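Local structure of Pab-dependent poly(a)-specific ribonuclease subunit PAN2 (Neurospora crassa, 4CZW) at residues A[187-190]-A[195-198]; A[240-245]-A[251-256]; A[261-266]-A[292-297]. The protein shortens the poly(A) tails of mRNA as the catalytic exonuclease subunit of the Pan2-Pan3 complex, this piece holding its ubiquitin-protease-like and nuclease domains. One frame throughout, in Å; residues are numbered along the deposited sequence.

Contact 1 of 3, residues A[187-190]-A[195-198]; sequences QIKC and HVSP. With ZN (zinc ion), chain C.
Ile188 and Ser197 form the hydrogen-bonded pair of an antiparallel β hairpin, strands 183-190 and 196-201, whose turn end contributes to a Cys4 zinc site in the USP-like domain. Ile188 N donates to Ser197 O at 3.0 Å, and Ser197 N returns the bond to Ile188 O at 2.9 Å. One step nearer the turn, Cys190 N reaches His195 O over 2.8 Å and ties the metal-binding residue to the last turn residue before the partner strand.

On the face carrying Ile188 and Ser197, it is the branch carbon of the isoleucine that meets the partner strand, CB lying 3.3 Å from Ser197 O. The hydroxyl of Ser197 sits between its own backbone N and carbonyl carbon (chi1 56°), a rotamer that turns OG to the isoleucine's side, 3.5 Å from Ile188 O. Ile188 also touches Leu254 and Gln256 of the neighbouring strand 250-262, so it packs against both of its neighbours in the sheet.

On the face of Gln187, Lys189 and Val196, the valine's CG1 is the meeting point. Lys189 runs alongside the valine, pointing the same way, and its CE lies 3.6 Å from Val196 CG1 while the ammonium end leads away. Gln187 crosses Val196 at a slant and brings NE2 to 4.1 Å from the same CG1. The aliphatic part of the lysine and the amide end of the glutamine thus meet at one methyl.

At the end of the hairpin, Cys193, Cys245 and Cys248 supply the other three thiolate sulfurs of the site. Cys190 swings its sulfur opposite to its backbone N (chi1 174°), and SG binds the zinc ion at 2.3 Å.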
loop_
_atom_site.group_PDB
_atom_site.type_symbol
_atom_site.label_atom_id
_atom_site.label_comp_id
_atom_site.label_asym_id
_atom_site.label_seq_id
_atom_site.Cartn_x
_atom_site.Cartn_y
_atom_site.Cartn_z
ATOM N N GLN A 187 -31.519 18.907 -1.408
ATOM C CA GLN A 187 -32.553 19.931 -1.379
ATOM C C GLN A 187 -33.896 19.304 -1.022
ATOM O O GLN A 187 -34.491 18.585 -1.826
ATOM C CB GLN A 187 -32.648 20.653 -2.723
ATOM C CG GLN A 187 -33.833 21.602 -2.828
ATOM C CD GLN A 187 -34.008 22.171 -4.223
ATOM O OE1 GLN A 187 -33.074 22.720 -4.805
ATOM N NE2 GLN A 187 -35.212 22.038 -4.768
ATOM N N ILE A 188 -34.363 19.576 0.191
ATOM C CA ILE A 188 -35.631 19.035 0.662
ATOM C C ILE A 188 -36.749 20.062 0.511
ATOM O O ILE A 188 -36.805 21.048 1.247
ATOM C CB ILE A 188 -35.538 18.590 2.131
ATOM C CG1 ILE A 188 -34.379 17.607 2.313
ATOM C CG2 ILE A 188 -36.850 17.970 2.584
ATOM C CD1 ILE A 188 -34.198 17.131 3.737
ATOM N N LYS A 189 -37.634 19.827 -0.452
ATOM C CA LYS A 189 -38.718 20.758 -0.736
ATOM C C LYS A 189 -40.075 20.203 -0.319
ATOM O O LYS A 189 -40.449 19.095 -0.706
ATOM C CB LYS A 189 -38.739 21.111 -2.225
ATOM C CG LYS A 189 -39.924 21.969 -2.641
ATOM C CD LYS A 189 -39.967 22.175 -4.148
ATOM C CE LYS A 189 -38.755 22.947 -4.641
ATOM N NZ LYS A 189 -38.820 23.210 -6.105
ATOM N N CYS A 190 -40.807 20.975 0.477
ATOM C CA CYS A 190 -42.183 20.636 0.815
ATOM C C CYS A 190 -43.044 20.750 -0.436
ATOM O O CYS A 190 -43.016 21.767 -1.122
ATOM C CB CYS A 190 -42.716 21.549 1.922
ATOM S SG CYS A 190 -44.474 21.330 2.312
ATOM N N HIS A 195 -41.604 25.136 0.244
ATOM C CA HIS A 195 -40.490 25.588 1.070
ATOM C C HIS A 195 -39.307 24.635 0.951
ATOM O O HIS A 195 -39.478 23.417 0.973
ATOM C CB HIS A 195 -40.919 25.715 2.533
ATOM C CG HIS A 195 -39.817 26.146 3.450
ATOM N ND1 HIS A 195 -39.193 27.370 3.342
ATOM C CD2 HIS A 195 -39.224 25.513 4.491
ATOM C CE1 HIS A 195 -38.265 27.474 4.277
ATOM N NE2 HIS A 195 -38.264 26.361 4.988
ATOM N N VAL A 196 -38.106 25.193 0.828
ATOM C CA VAL A 196 -36.904 24.381 0.674
ATOM C C VAL A 196 -35.978 24.485 1.884
ATOM O O VAL A 196 -35.810 25.557 2.467
ATOM C CB VAL A 196 -36.118 24.775 -0.595
ATOM C CG1 VAL A 196 -36.861 24.321 -1.841
ATOM C CG2 VAL A 196 -35.870 26.276 -0.631
ATOM N N SER A 197 -35.387 23.355 2.258
ATOM C CA SER A 197 -34.431 23.302 3.356
ATOM C C SER A 197 -33.324 22.302 3.032
ATOM O O SER A 197 -33.601 21.178 2.615
ATOM C CB SER A 197 -35.127 22.929 4.666
ATOM O OG SER A 197 -35.828 21.704 4.543
ATOM N N PRO A 198 -32.061 22.715 3.218
ATOM C CA PRO A 198 -30.904 21.907 2.820
ATOM C C PRO A 198 -30.482 20.860 3.850
ATOM O O PRO A 198 -30.646 21.062 5.053
ATOM C CB PRO A 198 -29.806 22.955 2.647
ATOM C CG PRO A 198 -30.149 23.995 3.659
ATOM C CD PRO A 198 -31.658 24.037 3.729
HETATM ZN ZN ZN C . -44.616 23.061 3.863
#

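Contact 2 of 3, residues A[240-245]-A[251-256]; sequences VNKGYC and YQNLDQ. With ZN (zinc ion), chain C.
Gly243 pairs with Gln252 and Asn241 with Leu254 as the hydrogen-bonded pairs of two antiparallel strands, twisted so far that their directions differ by 131°. Gly243 N to Gln252 O measures 2.9 Å and Gln252 N to Gly243 O 2.8 Å; Leu254 N to Asn241 O is likewise 2.8 Å, whereas Asn241 N to Leu254 O is longer at 3.3 Å.

Near the turn, the non-hydrogen-bonded pair Tyr244 and Tyr251 makes a T-shaped stack. With CG of Tyr244 anti to the backbone N, the CD1 edge of its ring stands over one face of the Tyr251 ring, centroids 5.0 Å apart and planes at 77°, and Tyr244 CB adds a CH-pi contact to that ring. Leu254 lays CD1 3.7 Å from Gly243 CA, on the side where the glycine carries no side chain.

Farther from the turn, Asn241 ND2 donates to Gln256 OE1 at 3.3 Å, with the oxygen close to the plane of the asparagine amide and the two amides 29° apart. Were Gln256 replaced by an alanine, the Asn241 amide would probably lose this acceptor and be free to turn.

Beyond Tyr244, Cys245 SG binds the zinc ion at 2.3 Å, joined there by Cys248 from the turn and by Cys190 and Cys193: a Cys4 zinc site made by two hairpins, consistent with the zinc-bearing fingers of the USP fold.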
loop_
_atom_site.group_PDB
_atom_site.type_symbol
_atom_site.label_atom_id
_atom_site.label_comp_id
_atom_site.label_asym_id
_atom_site.label_seq_id
_atom_site.Cartn_x
_atom_site.Cartn_y
_atom_site.Cartn_z
ATOM N N VAL A 240 -39.166 10.701 -2.605
ATOM C CA VAL A 240 -40.294 11.356 -1.955
ATOM C C VAL A 240 -40.655 10.638 -0.659
ATOM O O VAL A 240 -40.992 9.455 -0.671
ATOM C CB VAL A 240 -41.536 11.402 -2.869
ATOM C CG1 VAL A 240 -42.724 11.984 -2.120
ATOM C CG2 VAL A 240 -41.246 12.205 -4.127
ATOM N N ASN A 241 -40.575 11.356 0.456
ATOM C CA ASN A 241 -40.923 10.792 1.755
ATOM C C ASN A 241 -41.734 11.767 2.599
ATOM O O ASN A 241 -41.570 12.982 2.489
ATOM C CB ASN A 241 -39.663 10.375 2.517
ATOM C CG ASN A 241 -38.875 9.300 1.796
ATOM O OD1 ASN A 241 -39.249 8.126 1.809
ATOM N ND2 ASN A 241 -37.774 9.694 1.168
ATOM N N LYS A 242 -42.609 11.228 3.442
ATOM C CA LYS A 242 -43.405 12.054 4.339
ATOM C C LYS A 242 -42.553 12.572 5.491
ATOM O O LYS A 242 -41.861 11.804 6.158
ATOM C CB LYS A 242 -44.604 11.270 4.878
ATOM C CG LYS A 242 -45.644 10.927 3.824
ATOM C CD LYS A 242 -46.843 10.222 4.436
ATOM C CE LYS A 242 -47.902 9.928 3.388
ATOM N NZ LYS A 242 -49.078 9.222 3.968
ATOM N N GLY A 243 -42.606 13.880 5.714
ATOM C CA GLY A 243 -41.849 14.506 6.779
ATOM C C GLY A 243 -42.472 15.819 7.203
ATOM O O GLY A 243 -43.295 16.386 6.484
ATOM N N TYR A 244 -42.076 16.306 8.373
ATOM C CA TYR A 244 -42.640 17.534 8.915
ATOM C C TYR A 244 -42.112 18.762 8.181
ATOM O O TYR A 244 -40.946 18.810 7.791
ATOM C CB TYR A 244 -42.333 17.647 10.410
ATOM C CG TYR A 244 -43.115 18.733 11.116
ATOM C CD1 TYR A 244 -44.401 18.495 11.581
ATOM C CD2 TYR A 244 -42.567 19.994 11.319
ATOM C CE1 TYR A 244 -45.122 19.481 12.227
ATOM C CE2 TYR A 244 -43.280 20.987 11.965
ATOM C CZ TYR A 244 -44.558 20.724 12.416
ATOM O OH TYR A 244 -45.274 21.707 13.059
ATOM N N CYS A 245 -42.980 19.749 7.990
ATOM C CA CYS A 245 -42.573 21.020 7.403
ATOM C C CYS A 245 -42.789 22.154 8.397
ATOM O O CYS A 245 -43.900 22.361 8.884
ATOM C CB CYS A 245 -43.340 21.300 6.111
ATOM S SG CYS A 245 -42.877 22.862 5.322
ATOM N N TYR A 251 -46.993 17.570 8.707
ATOM C CA TYR A 251 -46.292 16.554 7.930
ATOM C C TYR A 251 -46.791 16.525 6.490
ATOM O O TYR A 251 -47.983 16.350 6.237
ATOM C CB TYR A 251 -46.457 15.177 8.577
ATOM C CG TYR A 251 -45.819 15.068 9.944
ATOM C CD1 TYR A 251 -46.505 15.465 11.085
ATOM C CD2 TYR A 251 -44.532 14.570 10.092
ATOM C CE1 TYR A 251 -45.925 15.370 12.335
ATOM C CE2 TYR A 251 -43.944 14.470 11.339
ATOM C CZ TYR A 251 -44.645 14.871 12.457
ATOM O OH TYR A 251 -44.065 14.774 13.701
ATOM N N GLN A 252 -45.868 16.700 5.551
ATOM C CA GLN A 252 -46.202 16.716 4.133
ATOM C C GLN A 252 -45.306 15.767 3.349
ATOM O O GLN A 252 -44.339 15.225 3.886
ATOM C CB GLN A 252 -46.069 18.132 3.565
ATOM C CG GLN A 252 -46.784 19.216 4.359
ATOM C CD GLN A 252 -48.265 19.305 4.041
ATOM O OE1 GLN A 252 -48.895 18.318 3.662
ATOM N NE2 GLN A 252 -48.827 20.499 4.187
ATOM N N ASN A 253 -45.634 15.566 2.077
ATOM C CA ASN A 253 -44.737 14.866 1.168
ATOM C C ASN A 253 -43.554 15.765 0.831
ATOM O O ASN A 253 -43.735 16.905 0.406
ATOM C CB ASN A 253 -45.468 14.443 -0.109
ATOM C CG ASN A 253 -46.420 13.285 0.119
ATOM O OD1 ASN A 253 -46.165 12.409 0.945
ATOM N ND2 ASN A 253 -47.524 13.273 -0.620
ATOM N N LEU A 254 -42.343 15.257 1.031
ATOM C CA LEU A 254 -41.147 16.061 0.816
ATOM C C LEU A 254 -40.356 15.588 -0.399
ATOM O O LEU A 254 -39.980 14.418 -0.494
ATOM C CB LEU A 254 -40.259 16.039 2.061
ATOM C CG LEU A 254 -40.910 16.492 3.370
ATOM C CD1 LEU A 254 -39.878 16.553 4.486
ATOM C CD2 LEU A 254 -41.604 17.834 3.203
ATOM N N ASP A 255 -40.107 16.508 -1.324
ATOM C CA ASP A 255 -39.323 16.213 -2.518
ATOM C C ASP A 255 -37.842 16.455 -2.256
ATOM O O ASP A 255 -37.390 17.598 -2.176
ATOM C CB ASP A 255 -39.804 17.058 -3.698
ATOM C CG ASP A 255 -38.960 16.859 -4.941
ATOM O OD1 ASP A 255 -38.479 15.729 -5.168
ATOM O OD2 ASP A 255 -38.778 17.839 -5.695
ATOM N N GLN A 256 -37.093 15.365 -2.128
ATOM C CA GLN A 256 -35.680 15.429 -1.778
ATOM C C GLN A 256 -34.797 15.018 -2.951
ATOM O O GLN A 256 -34.851 13.878 -3.411
ATOM C CB GLN A 256 -35.401 14.534 -0.572
ATOM C CG GLN A 256 -36.279 14.841 0.630
ATOM C CD GLN A 256 -36.598 13.609 1.454
ATOM O OE1 GLN A 256 -36.108 12.516 1.173
ATOM N NE2 GLN A 256 -37.429 13.780 2.477
HETATM ZN ZN ZN C . -44.616 23.061 3.863
#

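Contact 3 of 3, residues A[261-266]-A[292-297]; sequences FNIPAV and IGIIVD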
loop_
_atom_site.group_PDB
_atom_site.type_symbol
_atom_site.label_atom_id
_atom_site.label_comp_id
_atom_site.label_asym_id
_atom_site.label_seq_id
_atom_site.Cartn_x
_atom_site.Cartn_y
_atom_site.Cartn_z
ATOM N N PHE A 261 -22.674 19.338 -6.993
ATOM C CA PHE A 261 -21.866 20.493 -7.366
ATOM C C PHE A 261 -20.582 20.082 -8.082
ATOM O O PHE A 261 -20.290 20.566 -9.176
ATOM C CB PHE A 261 -21.527 21.325 -6.127
ATOM C CG PHE A 261 -22.732 21.808 -5.374
ATOM C CD1 PHE A 261 -23.824 22.329 -6.048
ATOM C CD2 PHE A 261 -22.778 21.732 -3.992
ATOM C CE1 PHE A 261 -24.936 22.773 -5.357
ATOM C CE2 PHE A 261 -23.887 22.173 -3.296
ATOM C CZ PHE A 261 -24.968 22.694 -3.978
ATOM N N ASN A 262 -19.817 19.192 -7.458
ATOM C CA ASN A 262 -18.556 18.736 -8.034
ATOM C C ASN A 262 -18.368 17.226 -7.961
ATOM O O ASN A 262 -18.843 16.570 -7.034
ATOM C CB ASN A 262 -17.375 19.423 -7.344
ATOM C CG ASN A 262 -17.091 20.799 -7.908
ATOM O OD1 ASN A 262 -16.428 20.934 -8.936
ATOM N ND2 ASN A 262 -17.585 21.830 -7.232
ATOM N N ILE A 263 -17.669 16.688 -8.954
ATOM C CA ILE A 263 -17.283 15.285 -8.962
ATOM C C ILE A 263 -15.795 15.170 -8.636
ATOM O O ILE A 263 -15.000 16.013 -9.051
ATOM C CB ILE A 263 -17.581 14.623 -10.321
ATOM C CG1 ILE A 263 -16.990 15.458 -11.458
ATOM C CG2 ILE A 263 -19.082 14.461 -10.513
ATOM C CD1 ILE A 263 -17.196 14.857 -12.827
ATOM N N PRO A 264 -15.414 14.130 -7.879
ATOM C CA PRO A 264 -14.022 13.978 -7.441
ATOM C C PRO A 264 -13.062 13.688 -8.592
ATOM O O PRO A 264 -13.470 13.139 -9.616
ATOM C CB PRO A 264 -14.087 12.789 -6.478
ATOM C CG PRO A 264 -15.270 12.007 -6.930
ATOM C CD PRO A 264 -16.266 13.031 -7.392
ATOM N N ALA A 265 -11.797 14.062 -8.417
ATOM C CA ALA A 265 -10.765 13.777 -9.406
ATOM C C ALA A 265 -10.511 12.276 -9.479
ATOM O O ALA A 265 -10.191 11.739 -10.540
ATOM C CB ALA A 265 -9.485 14.523 -9.070
ATOM N N VAL A 266 -10.652 11.608 -8.338
ATOM C CA VAL A 266 -10.576 10.154 -8.277
ATOM C C VAL A 266 -11.969 9.580 -8.053
ATOM O O VAL A 266 -12.593 9.825 -7.019
ATOM C CB VAL A 266 -9.633 9.676 -7.157
ATOM C CG1 VAL A 266 -9.666 8.159 -7.048
ATOM C CG2 VAL A 266 -8.218 10.167 -7.408
ATOM N N ILE A 292 -14.767 7.629 -19.925
ATOM C CA ILE A 292 -16.066 8.278 -19.777
ATOM C C ILE A 292 -15.920 9.790 -19.644
ATOM O O ILE A 292 -14.870 10.290 -19.239
ATOM C CB ILE A 292 -16.836 7.747 -18.549
ATOM C CG1 ILE A 292 -16.023 7.961 -17.271
ATOM C CG2 ILE A 292 -17.184 6.279 -18.723
ATOM C CD1 ILE A 292 -16.720 7.483 -16.016
ATOM N N GLY A 293 -16.980 10.509 -19.992
ATOM C CA GLY A 293 -17.017 11.949 -19.825
ATOM C C GLY A 293 -18.233 12.350 -19.016
ATOM O O GLY A 293 -19.345 11.907 -19.301
ATOM N N ILE A 294 -18.027 13.184 -18.000
ATOM C CA ILE A 294 -19.113 13.562 -17.102
ATOM C C ILE A 294 -19.385 15.067 -17.109
ATOM O O ILE A 294 -18.464 15.879 -17.000
ATOM C CB ILE A 294 -18.823 13.106 -15.658
ATOM C CG1 ILE A 294 -18.575 11.596 -15.615
ATOM C CG2 ILE A 294 -19.975 13.477 -14.740
ATOM C CD1 ILE A 294 -18.304 11.053 -14.228
ATOM N N ILE A 295 -20.660 15.426 -17.243
ATOM C CA ILE A 295 -21.087 16.821 -17.228
ATOM C C ILE A 295 -21.887 17.146 -15.968
ATOM O O ILE A 295 -22.895 16.502 -15.690
ATOM C CB ILE A 295 -21.955 17.172 -18.459
ATOM C CG1 ILE A 295 -21.299 16.690 -19.754
ATOM C CG2 ILE A 295 -22.207 18.668 -18.518
ATOM C CD1 ILE A 295 -21.822 17.390 -20.993
ATOM N N VAL A 296 -21.439 18.142 -15.211
ATOM C CA VAL A 296 -22.200 18.614 -14.057
ATOM C C VAL A 296 -22.874 19.945 -14.377
ATOM O O VAL A 296 -22.207 20.973 -14.499
ATOM C CB VAL A 296 -21.316 18.781 -12.807
ATOM C CG1 VAL A 296 -22.132 19.361 -11.659
ATOM C CG2 VAL A 296 -20.700 17.448 -12.408
ATOM N N ASP A 297 -24.197 19.922 -14.512
ATOM C CA ASP A 297 -24.946 21.119 -14.881
ATOM C C ASP A 297 -26.226 21.278 -14.064
ATOM O O ASP A 297 -27.138 20.455 -14.155
ATOM C CB ASP A 297 -25.286 21.093 -16.373
ATOM C CG ASP A 297 -25.988 22.356 -16.833
ATOM O OD1 ASP A 297 -25.721 23.430 -16.255
ATOM O OD2 ASP A 297 -26.806 22.273 -17.775
#
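Ile263 reaches across to Ile294 and Val296 with both of its branches, forming a small apolar junction inside the USP-like domain. It joins the chain just past the weakly bonded end of strand 250-262, which belongs to the four-stranded zinc-bearing sheet, to strand 291-297 of the large mixed sheet. No hydrogen bond links the two segments, so the join rests on van der Waals packing.

The longer branch of Ile263 reaches Ile294. CG1 lies between the backbone N and the carbonyl carbon (chi1 51°), and the chain then runs straight on, putting CD1 3.6 Å from Ile294 CG2 and 3.7 Å from Ile294 CB. The two isoleucines meet at a slant. The shorter branch is turned toward Val296: Ile263 CG2 and Val296 CG2 touch methyl to methyl at 3.9 Å as the two side chains slide past one another in opposite directions. On strand 291-297, Ile294 and Val296 are two residues apart and turn to the same side, which is why a single isoleucine can meet both.

Around these three side chains, Tyr323 of strand 321-334 packs on both Ile263 and Ile294, and its OH is hydrogen-bonded to Pro264 O, just after Ile263. Backbone hydrogen bonds between Asp183 and both Phe261 and Asn262 come just before it in the chain. Across the junction, Val296 N is bonded to the side-chain OD1 of Asn319. Val296 places CG1 opposite its own backbone N (chi1 176°), and that methyl comes to rest against the carbonyl oxygen of Phe261, with Val296 CG1 3.3 Å from Phe261 O.

Along the chain the three contacts follow in series, and none encloses or crosses another. Contact 1 closes the short turn 191-194, and contact 2 the turn 246-249 after a longer excursion that includes helix 227-235. Contact 3 closes a wider loop of 25 residues holding helix 276-282. Strand 250-262 is the common thread: it pairs with 238-245 on one side and with 183-190 on the other, where Lys189 O and Asp255 N probably bond, so the two hairpins form one sheet and share a zinc ion. The same strand then runs on to contact 3, about 29 Å centre to centre from contact 2, where this sheet meets the large mixed one.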